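Local coordinates for surface protein R28 (Streptococcus pyogenes, PDB 6S5Z) that is attached to the streptococcal cell wall and is probably involved in infection, here represented by one immunoglobulin-like Rib domain, at residues E35-S38 and N39-Y42. Residues are numbered along the deposited sequence; the frame is centred on the assembly and turned at random.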
ATOM      1  N   GLU A  35      11.887   5.451   2.516  1.00 13.24           N
ATOM      2  CA  GLU A  35      11.757   6.899   2.573  1.00 14.62           C
ATOM      3  C   GLU A  35      10.644   7.361   3.508  1.00 18.29           C
ATOM      4  O   GLU A  35      10.297   8.550   3.513  1.00 21.84           O
ATOM      5  CB  GLU A  35      11.538   7.439   1.164  1.00 13.49           C
ATOM      6  CG  GLU A  35      12.692   7.097   0.258  1.00 16.59           C
ATOM      7  CD  GLU A  35      12.466   7.527  -1.163  1.00 17.83           C
ATOM      8  OE1 GLU A  35      11.369   8.059  -1.449  1.00 16.64           O
ATOM      9  OE2 GLU A  35      13.378   7.312  -1.990  1.00 18.90           O
ATOM     10  N   LEU A  36      10.072   6.443   4.292  1.00 13.00           N
ATOM     11  CA  LEU A  36       9.028   6.677   5.256  1.00 13.83           C
ATOM     12  C   LEU A  36       9.537   6.211   6.606  1.00 12.94           C
ATOM     13  O   LEU A  36      10.357   5.294   6.652  1.00 12.90           O
ATOM     14  CB  LEU A  36       7.765   5.880   4.892  1.00 11.01           C
ATOM     15  CG  LEU A  36       7.366   6.008   3.415  1.00 14.52           C
ATOM     16  CD1 LEU A  36       6.169   5.124   3.105  1.00 13.14           C
ATOM     17  CD2 LEU A  36       7.095   7.457   3.008  1.00 14.30           C
ATOM     18  N   PRO A  37       9.069   6.787   7.714  1.00 14.70           N
ATOM     19  CA  PRO A  37       9.526   6.310   9.025  1.00 17.43           C
ATOM     20  C   PRO A  37       9.353   4.802   9.117  1.00 16.25           C
ATOM     21  O   PRO A  37       8.373   4.248   8.624  1.00 11.07           O
ATOM     22  CB  PRO A  37       8.611   7.045  10.011  1.00 19.55           C
ATOM     23  CG  PRO A  37       8.169   8.277   9.250  1.00 16.77           C
ATOM     24  CD  PRO A  37       8.018   7.811   7.836  1.00 13.54           C
ATOM     25  N   SER A  38      10.356   4.129   9.672  1.00 15.78           N
ATOM     26  CA  SER A  38      10.304   2.672   9.705  1.00 13.57           C
ATOM     27  C   SER A  38       9.298   2.149  10.723  1.00 10.02           C
ATOM     28  O   SER A  38       8.979   0.960  10.682  1.00 10.02           O
ATOM     29  CB  SER A  38      11.699   2.091   9.951  1.00 14.45           C
ATOM     30  OG  SER A  38      12.246   2.521  11.178  1.00 10.86           O
ATOM     31  N   ASN A  39       8.790   2.992  11.625  1.00 12.58           N
ATOM     32  CA  ASN A  39       7.694   2.583  12.494  1.00 14.90           C
ATOM     33  C   ASN A  39       6.315   2.872  11.901  1.00 11.59           C
ATOM     34  O   ASN A  39       5.311   2.628  12.570  1.00 17.17           O
ATOM     35  CB  ASN A  39       7.802   3.284  13.840  1.00 16.64           C
ATOM     36  CG  ASN A  39       8.902   2.719  14.696  1.00 13.27           C
ATOM     37  OD1 ASN A  39       9.443   1.638  14.413  1.00 14.73           O
ATOM     38  ND2 ASN A  39       9.239   3.439  15.757  1.00 13.38           N
ATOM     39  N   SER A  40       6.239   3.344  10.658  1.00 10.70           N
ATOM     40  CA  SER A  40       4.947   3.383   9.980  1.00  9.75           C
ATOM     41  C   SER A  40       4.383   1.975   9.873  1.00 12.36           C
ATOM     42  O   SER A  40       5.118   1.006   9.730  1.00  8.95           O
ATOM     43  CB  SER A  40       5.099   3.979   8.577  1.00  9.22           C
ATOM     44  OG  SER A  40       5.757   5.236   8.628  1.00 15.58           O
ATOM     45  N   THR A  41       3.058   1.859   9.883  1.00 15.75           N
ATOM     46  CA  THR A  41       2.432   0.571   9.644  1.00 15.41           C
ATOM     47  C   THR A  41       1.601   0.655   8.370  1.00 12.04           C
ATOM     48  O   THR A  41       1.141   1.729   7.990  1.00 13.74           O
ATOM     49  CB  THR A  41       1.574   0.110  10.851  1.00 17.14           C
ATOM     50  OG1 THR A  41       0.456   0.986  11.042  1.00 18.82           O
ATOM     51  CG2 THR A  41       2.410   0.085  12.133  1.00 20.88           C
ATOM     52  N   TYR A  42       1.424  -0.485   7.702  1.00  8.26           N
ATOM     53  CA  TYR A  42       0.768  -0.548   6.399  1.00  8.37           C
ATOM     54  C   TYR A  42      -0.359  -1.561   6.468  1.00  8.80           C
ATOM     55  O   TYR A  42      -0.170  -2.662   6.995  1.00 12.60           O
ATOM     56  CB  TYR A  42       1.766  -0.955   5.306  1.00 15.39           C
ATOM     57  CG  TYR A  42       2.980  -0.042   5.219  1.00 11.63           C
ATOM     58  CD1 TYR A  42       4.066  -0.182   6.096  1.00 12.58           C
ATOM     59  CD2 TYR A  42       3.038   0.975   4.275  1.00  7.73           C
ATOM     60  CE1 TYR A  42       5.175   0.671   6.009  1.00 10.07           C
ATOM     61  CE2 TYR A  42       4.129   1.814   4.189  1.00 13.03           C
ATOM     62  CZ  TYR A  42       5.194   1.659   5.047  1.00 10.54           C
ATOM     63  OH  TYR A  42       6.269   2.522   4.922  1.00 15.47           O
TER
HETATM   64  O   HOH W   1       8.548   2.435   6.389  1.00 14.52           O
HETATM   65  O   HOH W   2      11.659   0.892  13.123  1.00  7.98           O
HETATM   66  O   HOH W   3       7.478  -0.304   8.827  1.00 25.20           O
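Pro37 O takes two bonds from Ser40: the one from the amide closes the type I beta turn Pro37-Ser40, which leads into strand 41-44 at the edge of the Rib-domain sheet, and the one from the hydroxyl adds a second grip on the same oxygen. Ser40 OG donates over 2.8 Å to Pro37 O. The amide donor, Ser40 N, lies 3.1 Å from Pro37 O. Its N-H···O angle is a fairly straight 160°, yet it stands well above the carbonyl plane, 62° out of it. The hydroxyl comes from the same face, less steeply tilted. Ser40 OG reaches the carbonyl because it sits beside its own backbone N (chi1 -53°), a rotation that also lays it alongside the proline ring, with Pro37 CD 3.5 Å from Ser40 OG. Water 1 is also hydrogen-bonded to Pro37 O and to Tyr42 OH, bridging the turn to the strand. The phenol end of Tyr42 reaches back to Leu36, whose CD1 lies at the ring edge, near its plane; Tyr42 OH is 3.2 Å from Leu36 CD1. Leu36 is buried, also touching Pro11, while Pro37 packs on Tyr9, a residue of the sodium site, and Tyr42 rests on Val64 of strand 56-65. Across the turn, water 3 donates to both Ser38 O and Ser40 O. On the exposed corner of the turn, Ser38 and Asn39 share water 2, which is hydrogen-bonded to Ser38 OG at 2.6 Å and donates to Asn39 OD1.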